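Local coordinates for protein hypoxanthine-guanine-xanthine phosphoribosyltransferase (PDB 1HGX) that salvages purine bases from the host by transferring the phosphoribosyl group of 5-phosphoribosyl diphosphate to guanine, hypoxanthine or xanthine, yielding GMP, IMP or XMP, at residues F51-L56 and P66-C71; Y156-G161 and N166-L171. All blocks are in the same frame, centred on the assembly; numbering follows the deposited sequence.

Interaction 1 of 2, residues F51-L56 and P66-C71; sequences FFYTDL and PDYIIC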
ATOM      1  N   PHE A  51       0.932   2.781  -4.676  1.00 11.65           N
ATOM      2  CA  PHE A  51       2.335   3.152  -4.841  1.00 11.91           C
ATOM      3  C   PHE A  51       2.496   4.607  -4.453  1.00 11.28           C
ATOM      4  O   PHE A  51       3.332   4.944  -3.629  1.00 13.16           O
ATOM      5  CB  PHE A  51       2.789   2.943  -6.287  1.00 15.63           C
ATOM      6  CG  PHE A  51       2.969   1.499  -6.660  1.00 21.61           C
ATOM      7  CD1 PHE A  51       1.924   0.594  -6.532  1.00 24.34           C
ATOM      8  CD2 PHE A  51       4.188   1.042  -7.132  1.00 28.41           C
ATOM      9  CE1 PHE A  51       2.089  -0.754  -6.867  1.00 27.79           C
ATOM     10  CE2 PHE A  51       4.363  -0.306  -7.471  1.00 32.79           C
ATOM     11  CZ  PHE A  51       3.306  -1.202  -7.336  1.00 28.80           C
ATOM     12  N   PHE A  52       1.668   5.451  -5.055  1.00 10.08           N
ATOM     13  CA  PHE A  52       1.635   6.885  -4.807  1.00  8.88           C
ATOM     14  C   PHE A  52       1.408   7.150  -3.321  1.00 10.64           C
ATOM     15  O   PHE A  52       2.087   7.987  -2.720  1.00 12.64           O
ATOM     16  CB  PHE A  52       0.486   7.484  -5.623  1.00  5.98           C
ATOM     17  CG  PHE A  52       0.216   8.938  -5.358  1.00  8.60           C
ATOM     18  CD1 PHE A  52       1.254   9.865  -5.309  1.00 11.95           C
ATOM     19  CD2 PHE A  52      -1.097   9.391  -5.219  1.00 10.25           C
ATOM     20  CE1 PHE A  52       0.992  11.230  -5.147  1.00 12.80           C
ATOM     21  CE2 PHE A  52      -1.378  10.760  -5.056  1.00  9.46           C
ATOM     22  CZ  PHE A  52      -0.332  11.679  -5.018  1.00 14.29           C
ATOM     23  N   TYR A  53       0.465   6.411  -2.741  1.00 10.49           N
ATOM     24  CA  TYR A  53       0.088   6.538  -1.329  1.00  9.47           C
ATOM     25  C   TYR A  53       1.247   6.252  -0.376  1.00 10.46           C
ATOM     26  O   TYR A  53       1.558   7.075   0.496  1.00 11.74           O
ATOM     27  CB  TYR A  53      -1.081   5.601  -1.016  1.00  8.52           C
ATOM     28  CG  TYR A  53      -1.622   5.679   0.402  1.00 12.06           C
ATOM     29  CD1 TYR A  53      -2.494   6.700   0.782  1.00 10.37           C
ATOM     30  CD2 TYR A  53      -1.324   4.686   1.342  1.00 12.45           C
ATOM     31  CE1 TYR A  53      -3.067   6.728   2.060  1.00  9.95           C
ATOM     32  CE2 TYR A  53      -1.894   4.706   2.622  1.00 14.81           C
ATOM     33  CZ  TYR A  53      -2.764   5.727   2.970  1.00 12.66           C
ATOM     34  OH  TYR A  53      -3.341   5.739   4.227  1.00 13.44           O
ATOM     35  N   THR A  54       1.881   5.094  -0.521  1.00  8.78           N
ATOM     36  CA  THR A  54       2.994   4.765   0.358  1.00  9.99           C
ATOM     37  C   THR A  54       4.173   5.721   0.174  1.00 10.37           C
ATOM     38  O   THR A  54       4.856   6.053   1.144  1.00 10.62           O
ATOM     39  CB  THR A  54       3.452   3.315   0.175  1.00 13.87           C
ATOM     40  OG1 THR A  54       3.872   3.121  -1.176  1.00 22.74           O
ATOM     41  CG2 THR A  54       2.311   2.354   0.500  1.00 12.08           C
ATOM     42  N   ASP A  55       4.416   6.169  -1.057  1.00 10.39           N
ATOM     43  CA  ASP A  55       5.520   7.102  -1.301  1.00 13.77           C
ATOM     44  C   ASP A  55       5.278   8.435  -0.608  1.00 13.89           C
ATOM     45  O   ASP A  55       6.213   9.041  -0.073  1.00 14.90           O
ATOM     46  CB  ASP A  55       5.765   7.304  -2.797  1.00 15.83           C
ATOM     47  CG  ASP A  55       6.653   6.216  -3.395  1.00 20.48           C
ATOM     48  OD1 ASP A  55       7.262   5.437  -2.629  1.00 22.90           O
ATOM     49  OD2 ASP A  55       6.749   6.133  -4.635  1.00 24.18           O
ATOM     50  N   LEU A  56       4.020   8.868  -0.590  1.00 14.03           N
ATOM     51  CA  LEU A  56       3.635  10.108   0.069  1.00 15.20           C
ATOM     52  C   LEU A  56       3.837   9.968   1.572  1.00 16.68           C
ATOM     53  O   LEU A  56       4.419  10.854   2.212  1.00 17.65           O
ATOM     54  CB  LEU A  56       2.156  10.431  -0.171  1.00 18.55           C
ATOM     55  CG  LEU A  56       1.700  11.247  -1.378  1.00 26.26           C
ATOM     56  CD1 LEU A  56       0.189  11.387  -1.276  1.00 25.93           C
ATOM     57  CD2 LEU A  56       2.355  12.635  -1.413  1.00 22.99           C
ATOM     58  N   PRO A  66      -4.030   5.769   8.631  1.00 11.64           N
ATOM     59  CA  PRO A  66      -4.327   5.245   7.301  1.00 11.53           C
ATOM     60  C   PRO A  66      -5.615   4.430   7.280  1.00 13.20           C
ATOM     61  O   PRO A  66      -6.009   3.845   8.290  1.00 13.52           O
ATOM     62  CB  PRO A  66      -3.127   4.326   7.008  1.00 12.17           C
ATOM     63  CG  PRO A  66      -2.053   4.812   7.919  1.00 17.29           C
ATOM     64  CD  PRO A  66      -2.834   5.122   9.185  1.00 14.00           C
ATOM     65  N   ASP A  67      -6.284   4.434   6.134  1.00 11.37           N
ATOM     66  CA  ASP A  67      -7.482   3.640   5.943  1.00 11.91           C
ATOM     67  C   ASP A  67      -7.544   3.334   4.455  1.00 11.55           C
ATOM     68  O   ASP A  67      -6.903   4.005   3.646  1.00 10.83           O
ATOM     69  CB  ASP A  67      -8.738   4.350   6.432  1.00 11.64           C
ATOM     70  CG  ASP A  67      -9.820   3.367   6.881  1.00 14.35           C
ATOM     71  OD1 ASP A  67      -9.826   2.190   6.447  1.00  9.65           O
ATOM     72  OD2 ASP A  67     -10.676   3.777   7.688  1.00 15.48           O
ATOM     73  N   TYR A  68      -8.294   2.302   4.098  1.00 13.22           N
ATOM     74  CA  TYR A  68      -8.362   1.860   2.714  1.00 13.81           C
ATOM     75  C   TYR A  68      -9.761   1.575   2.260  1.00 14.01           C
ATOM     76  O   TYR A  68     -10.600   1.147   3.046  1.00 16.92           O
ATOM     77  CB  TYR A  68      -7.538   0.582   2.563  1.00 16.68           C
ATOM     78  CG  TYR A  68      -6.120   0.761   3.031  1.00 14.25           C
ATOM     79  CD1 TYR A  68      -5.794   0.630   4.379  1.00 10.31           C
ATOM     80  CD2 TYR A  68      -5.126   1.158   2.142  1.00 13.29           C
ATOM     81  CE1 TYR A  68      -4.513   0.906   4.830  1.00 13.02           C
ATOM     82  CE2 TYR A  68      -3.843   1.435   2.579  1.00 13.83           C
ATOM     83  CZ  TYR A  68      -3.546   1.313   3.924  1.00 15.09           C
ATOM     84  OH  TYR A  68      -2.290   1.643   4.371  1.00 15.87           O
ATOM     85  N   ILE A  69      -9.990   1.764   0.972  1.00 14.27           N
ATOM     86  CA  ILE A  69     -11.293   1.500   0.405  1.00 16.87           C
ATOM     87  C   ILE A  69     -11.139   0.840  -0.970  1.00 18.81           C
ATOM     88  O   ILE A  69     -10.181   1.101  -1.704  1.00 15.07           O
ATOM     89  CB  ILE A  69     -12.142   2.806   0.326  1.00 17.18           C
ATOM     90  CG1 ILE A  69     -13.621   2.467   0.127  1.00 20.52           C
ATOM     91  CG2 ILE A  69     -11.645   3.715  -0.801  1.00 16.90           C
ATOM     92  CD1 ILE A  69     -14.551   3.647   0.330  1.00 25.38           C
ATOM     93  N   ILE A  70     -12.023  -0.110  -1.246  1.00 17.79           N
ATOM     94  CA  ILE A  70     -12.041  -0.808  -2.518  1.00 17.27           C
ATOM     95  C   ILE A  70     -13.460  -0.601  -3.048  1.00 19.54           C
ATOM     96  O   ILE A  70     -14.437  -1.030  -2.422  1.00 17.98           O
ATOM     97  CB  ILE A  70     -11.758  -2.316  -2.342  1.00 16.76           C
ATOM     98  CG1 ILE A  70     -10.389  -2.518  -1.685  1.00 15.48           C
ATOM     99  CG2 ILE A  70     -11.789  -3.014  -3.696  1.00 18.13           C
ATOM    100  CD1 ILE A  70     -10.102  -3.937  -1.290  1.00 20.24           C
ATOM    101  N   CYS A  71     -13.574   0.083  -4.177  1.00 19.20           N
ATOM    102  CA  CYS A  71     -14.871   0.367  -4.767  1.00 23.30           C
ATOM    103  C   CYS A  71     -14.757   0.495  -6.277  1.00 24.72           C
ATOM    104  O   CYS A  71     -13.656   0.468  -6.819  1.00 27.68           O
ATOM    105  CB  CYS A  71     -15.417   1.666  -4.180  1.00 21.65           C
ATOM    106  SG  CYS A  71     -14.324   3.064  -4.422  1.00 26.61           S
TER
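Within the beta-alpha-beta unit of strand 41-45, helix 50-57 and strand 65-72, part of the core sheet of the phosphoribosyltransferase fold, Y53 of the helix reaches across to P66 and Y68 of the second strand. This crossover illustrates how one long side chain can span the gap between a helix and a sheet: the segment axes approach no closer than 11.8 Å and run almost exactly antiparallel, at 176°. The tyrosine leaves the helix with CG opposite the backbone N (chi1 -177°), which carries its ring outward to the strand. Its OH ends 3.1 Å from P66 CB, and that carbon lies at the edge of the Y53 ring, near its plane. The same hydroxyl is hydrogen-bonded to the carbonyl oxygen of M42, on the neighbouring parallel strand, so Y53 binds the first strand of the unit while it packs on the last. A little back from the hydroxyl, Y53 CE2 comes 3.5 Å from Y68 OH and 3.8 Å from Y68 CE2. The two rings lie obliquely, their planes at 68° and their centroids 5.7 Å apart. Beyond them Y68 packs on T47 of the second subunit, and P66 on R169 of that subunit. D67 points its CB away from the helix, and its OD1 accepts the N-H of Y68 at 2.8 Å. The touching surface is therefore mostly carbon: both tyrosine hydroxyls lie in it without bonding to each other or to P66, and that of Y53 is satisfied by M42 O.

Interaction 2 of 2, residues Y156-G161 and N166-L171; sequences YIIGYG and NKYRNL. With 5GP (guanosine-5'-monophosphate), chain C.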
ATOM      1  N   TYR A 156      -4.511   5.717 -22.530  1.00 19.74           N
ATOM      2  CA  TYR A 156      -4.530   4.738 -21.453  1.00 21.53           C
ATOM      3  C   TYR A 156      -3.184   4.773 -20.766  1.00 19.03           C
ATOM      4  O   TYR A 156      -2.170   4.409 -21.354  1.00 21.28           O
ATOM      5  CB  TYR A 156      -4.819   3.320 -21.951  1.00 24.11           C
ATOM      6  CG  TYR A 156      -5.160   2.387 -20.804  1.00 25.86           C
ATOM      7  CD1 TYR A 156      -6.439   2.382 -20.252  1.00 25.10           C
ATOM      8  CD2 TYR A 156      -4.192   1.562 -20.229  1.00 26.93           C
ATOM      9  CE1 TYR A 156      -6.743   1.596 -19.159  1.00 26.46           C
ATOM     10  CE2 TYR A 156      -4.492   0.766 -19.131  1.00 26.26           C
ATOM     11  CZ  TYR A 156      -5.768   0.790 -18.606  1.00 27.34           C
ATOM     12  OH  TYR A 156      -6.079   0.008 -17.522  1.00 30.34           O
ATOM     13  N   ILE A 157      -3.195   5.251 -19.531  1.00 19.45           N
ATOM     14  CA  ILE A 157      -1.998   5.384 -18.720  1.00 18.24           C
ATOM     15  C   ILE A 157      -1.600   4.067 -18.059  1.00 19.00           C
ATOM     16  O   ILE A 157      -2.436   3.336 -17.503  1.00 16.79           O
ATOM     17  CB  ILE A 157      -2.180   6.530 -17.678  1.00 21.16           C
ATOM     18  CG1 ILE A 157      -2.543   7.827 -18.408  1.00 20.03           C
ATOM     19  CG2 ILE A 157      -0.927   6.717 -16.827  1.00 19.71           C
ATOM     20  CD1 ILE A 157      -1.593   8.195 -19.564  1.00 13.65           C
ATOM     21  N   ILE A 158      -0.298   3.818 -18.061  1.00 18.86           N
ATOM     22  CA  ILE A 158       0.262   2.597 -17.515  1.00 21.77           C
ATOM     23  C   ILE A 158       1.517   2.906 -16.671  1.00 19.13           C
ATOM     24  O   ILE A 158       2.154   3.947 -16.866  1.00 19.55           O
ATOM     25  CB  ILE A 158       0.552   1.625 -18.714  1.00 23.48           C
ATOM     26  CG1 ILE A 158       0.101   0.220 -18.366  1.00 28.50           C
ATOM     27  CG2 ILE A 158       1.994   1.700 -19.203  1.00 26.28           C
ATOM     28  CD1 ILE A 158      -1.371   0.132 -18.136  1.00 27.27           C
ATOM     29  N   GLY A 159       1.802   2.065 -15.672  1.00 19.18           N
ATOM     30  CA  GLY A 159       2.986   2.248 -14.840  1.00 14.47           C
ATOM     31  C   GLY A 159       2.787   2.878 -13.470  1.00 15.91           C
ATOM     32  O   GLY A 159       1.772   3.531 -13.203  1.00 14.89           O
ATOM     33  N   TYR A 160       3.746   2.637 -12.582  1.00 13.61           N
ATOM     34  CA  TYR A 160       3.724   3.181 -11.225  1.00 15.66           C
ATOM     35  C   TYR A 160       2.364   2.976 -10.551  1.00 13.96           C
ATOM     36  O   TYR A 160       1.727   3.926 -10.089  1.00 15.17           O
ATOM     37  CB  TYR A 160       4.092   4.674 -11.265  1.00 14.46           C
ATOM     38  CG  TYR A 160       4.322   5.283  -9.902  1.00 19.21           C
ATOM     39  CD1 TYR A 160       5.348   4.823  -9.074  1.00 19.28           C
ATOM     40  CD2 TYR A 160       3.500   6.311  -9.429  1.00 19.70           C
ATOM     41  CE1 TYR A 160       5.548   5.378  -7.804  1.00 17.51           C
ATOM     42  CE2 TYR A 160       3.692   6.865  -8.174  1.00 18.20           C
ATOM     43  CZ  TYR A 160       4.713   6.394  -7.370  1.00 15.16           C
ATOM     44  OH  TYR A 160       4.899   6.967  -6.139  1.00 17.11           O
ATOM     45  N   GLY A 161       1.923   1.727 -10.501  1.00 15.31           N
ATOM     46  CA  GLY A 161       0.639   1.430  -9.907  1.00 17.00           C
ATOM     47  C   GLY A 161      -0.468   1.224 -10.928  1.00 17.73           C
ATOM     48  O   GLY A 161      -1.410   0.476 -10.657  1.00 19.31           O
ATOM     49  N   ASN A 166      -3.751  -6.637 -15.117  1.00 21.09           N
ATOM     50  CA  ASN A 166      -2.868  -7.042 -14.027  1.00 18.85           C
ATOM     51  C   ASN A 166      -1.385  -6.998 -14.356  1.00 17.39           C
ATOM     52  O   ASN A 166      -0.583  -7.683 -13.725  1.00 19.69           O
ATOM     53  CB  ASN A 166      -3.258  -8.429 -13.511  1.00 19.01           C
ATOM     54  CG  ASN A 166      -4.462  -8.389 -12.594  1.00 21.95           C
ATOM     55  OD1 ASN A 166      -4.598  -7.483 -11.769  1.00 23.48           O
ATOM     56  ND2 ASN A 166      -5.343  -9.375 -12.727  1.00 27.00           N
ATOM     57  N   LYS A 167      -1.026  -6.194 -15.352  1.00 17.61           N
ATOM     58  CA  LYS A 167       0.368  -6.028 -15.750  1.00 21.08           C
ATOM     59  C   LYS A 167       0.763  -4.545 -15.757  1.00 19.62           C
ATOM     60  O   LYS A 167      -0.098  -3.658 -15.738  1.00 18.45           O
ATOM     61  CB  LYS A 167       0.611  -6.619 -17.147  1.00 22.92           C
ATOM     62  CG  LYS A 167       0.290  -8.100 -17.265  1.00 28.87           C
ATOM     63  CD  LYS A 167       0.742  -8.689 -18.594  1.00 36.01           C
ATOM     64  CE  LYS A 167      -0.014  -8.094 -19.772  1.00 43.48           C
ATOM     65  NZ  LYS A 167      -1.476  -8.381 -19.704  1.00 50.94           N
ATOM     66  N   TYR A 168       2.072  -4.297 -15.735  1.00 20.21           N
ATOM     67  CA  TYR A 168       2.661  -2.954 -15.799  1.00 20.36           C
ATOM     68  C   TYR A 168       2.723  -2.072 -14.543  1.00 18.97           C
ATOM     69  O   TYR A 168       3.272  -0.977 -14.596  1.00 18.69           O
ATOM     70  CB  TYR A 168       2.038  -2.165 -16.959  1.00 21.98           C
ATOM     71  CG  TYR A 168       1.932  -2.944 -18.264  1.00 25.53           C
ATOM     72  CD1 TYR A 168       3.057  -3.479 -18.886  1.00 26.43           C
ATOM     73  CD2 TYR A 168       0.700  -3.127 -18.878  1.00 29.04           C
ATOM     74  CE1 TYR A 168       2.955  -4.175 -20.095  1.00 28.16           C
ATOM     75  CE2 TYR A 168       0.585  -3.819 -20.080  1.00 30.07           C
ATOM     76  CZ  TYR A 168       1.711  -4.334 -20.684  1.00 29.38           C
ATOM     77  OH  TYR A 168       1.580  -4.982 -21.894  1.00 33.27           O
ATOM     78  N   ARG A 169       2.203  -2.547 -13.414  1.00 19.99           N
ATOM     79  CA  ARG A 169       2.225  -1.776 -12.163  1.00 19.20           C
ATOM     80  C   ARG A 169       3.623  -1.438 -11.708  1.00 17.54           C
ATOM     81  O   ARG A 169       3.847  -0.397 -11.106  1.00 18.36           O
ATOM     82  CB  ARG A 169       1.630  -2.576 -11.008  1.00 20.74           C
ATOM     83  CG  ARG A 169       0.189  -2.883 -11.097  1.00 23.29           C
ATOM     84  CD  ARG A 169      -0.252  -3.538  -9.807  1.00 21.70           C
ATOM     85  NE  ARG A 169      -1.652  -3.902  -9.906  1.00 21.04           N
ATOM     86  CZ  ARG A 169      -2.082  -5.045 -10.419  1.00 20.68           C
ATOM     87  NH1 ARG A 169      -1.214  -5.946 -10.861  1.00 18.10           N
ATOM     88  NH2 ARG A 169      -3.383  -5.260 -10.542  1.00 24.40           N
ATOM     89  N   ASN A 170       4.525  -2.392 -11.894  1.00 19.55           N
ATOM     90  CA  ASN A 170       5.920  -2.272 -11.475  1.00 20.78           C
ATOM     91  C   ASN A 170       6.790  -1.271 -12.233  1.00 22.62           C
ATOM     92  O   ASN A 170       7.881  -0.935 -11.771  1.00 24.67           O
ATOM     93  CB  ASN A 170       6.591  -3.649 -11.513  1.00 17.96           C
ATOM     94  CG  ASN A 170       6.667  -4.218 -12.919  1.00 19.93           C
ATOM     95  OD1 ASN A 170       5.648  -4.584 -13.505  1.00 22.66           O
ATOM     96  ND2 ASN A 170       7.865  -4.288 -13.467  1.00 20.21           N
ATOM     97  N   LEU A 171       6.342  -0.820 -13.404  1.00 21.42           N
ATOM     98  CA  LEU A 171       7.113   0.145 -14.187  1.00 20.15           C
ATOM     99  C   LEU A 171       7.410   1.376 -13.346  1.00 22.20           C
ATOM    100  O   LEU A 171       6.520   1.913 -12.689  1.00 23.04           O
ATOM    101  CB  LEU A 171       6.342   0.558 -15.437  1.00 19.17           C
ATOM    102  CG  LEU A 171       6.583  -0.290 -16.684  1.00 25.90           C
ATOM    103  CD1 LEU A 171       6.686  -1.765 -16.344  1.00 29.86           C
ATOM    104  CD2 LEU A 171       5.474  -0.040 -17.662  1.00 27.71           C
TER
HETATM  105  P   5GP C 600     -13.721   7.836 -13.786  1.00 13.99           P
HETATM  106  O1P 5GP C 600     -13.078   9.095 -13.348  1.00 15.37           O
HETATM  107  O2P 5GP C 600     -14.781   7.396 -12.876  1.00 16.67           O
HETATM  108  O3P 5GP C 600     -14.110   7.904 -15.206  1.00 16.13           O
HETATM  109  O5' 5GP C 600     -12.572   6.784 -13.850  1.00 15.36           O
HETATM  110  C5' 5GP C 600     -11.489   6.684 -12.934  1.00 16.91           C
HETATM  111  C4' 5GP C 600     -11.258   5.252 -12.663  1.00 22.03           C
HETATM  112  O4' 5GP C 600     -10.804   4.520 -13.814  1.00 22.33           O
HETATM  113  C3' 5GP C 600     -10.222   5.056 -11.600  1.00 25.87           C
HETATM  114  O3' 5GP C 600     -10.535   3.800 -11.007  1.00 32.08           O
HETATM  115  C2' 5GP C 600      -9.013   4.911 -12.439  1.00 25.01           C
HETATM  116  O2' 5GP C 600      -8.014   4.198 -11.727  1.00 29.54           O
HETATM  117  C1' 5GP C 600      -9.437   4.142 -13.691  1.00 22.31           C
HETATM  118  N9  5GP C 600      -8.683   4.659 -14.898  1.00 21.65           N
HETATM  119  C8  5GP C 600      -8.975   5.808 -15.618  1.00 21.07           C
HETATM  120  N7  5GP C 600      -8.130   6.068 -16.583  1.00 19.13           N
HETATM  121  C5  5GP C 600      -7.181   5.044 -16.515  1.00 18.56           C
HETATM  122  C6  5GP C 600      -5.961   4.890 -17.247  1.00 18.25           C
HETATM  123  O6  5GP C 600      -5.578   5.548 -18.213  1.00 16.34           O
HETATM  124  N1  5GP C 600      -5.170   3.859 -16.759  1.00 19.65           N
HETATM  125  C2  5GP C 600      -5.515   3.042 -15.686  1.00 21.74           C
HETATM  126  N2  5GP C 600      -4.698   2.020 -15.418  1.00 19.06           N
HETATM  127  N3  5GP C 600      -6.683   3.158 -15.009  1.00 21.32           N
HETATM  128  C4  5GP C 600      -7.466   4.203 -15.450  1.00 21.23           C
HETATM  129  O   HOH W   1      -3.061  -1.584 -10.142  1.00 26.84           O
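I158 and Y168 press together where the isoleucine lays CG1 obliquely against the root of the tyrosine, 3.4 Å from Y168 CB and equally near CD2. I158 has a chi1 of -136°, away from the staggered positions, which suggests some strain where CG1 meets Y168; its other branch, CG2, meets L171 CD2 more loosely. Beside them the CA of G159 donates a C-H contact to Y168 O at 3.2 Å. These residues belong to the small hood of the phosphoribosyltransferase: short strand 157-158 pairs with strand 174-177, and the intervening loop turns back through a type I turn, Y168 to L171. The loop's carbonyls grip the segment after the strand, Y160 N bonding to L171 O and G161 N to R169 O, each 2.9 Å; the second donor lies on a lone pair in the carbonyl plane. R169, extended from CG to NE, points its guanidinium toward N166, whose OD1 receives NH2 in the guanidinium plane at 2.8 Å, while a water links NE to G161 O. Y156 lays one ring face over N1 of the bound GMP; I157 N donates to guanine O6 at 2.7 Å, and I157 O accepts the N-H of guanine N1.

Overall arrangement
Along the chain the contacts come in series, 51-56 with 66-71 closing well before 156-161 with 166-171 opens, and their centres lie about 16 Å apart. Interaction 1 belongs to the mixed core sheet and its helix 50-57, interaction 2 to the hood with its three-stranded antiparallel sheet. They nevertheless touch: Y160 OH probably hydrogen-bonds D55 OD2 on the helix, and F51 CE2 packs 3.7 Å from R169 O. Helix 50-57 thus touches the hood as well as the core sheet, while of the two contacts interaction 2 contributes residues to the GMP pocket. Both also touch the second subunit, with residues of interaction 2 meeting the neighbouring subunit's strand 65-72 and the residues before it.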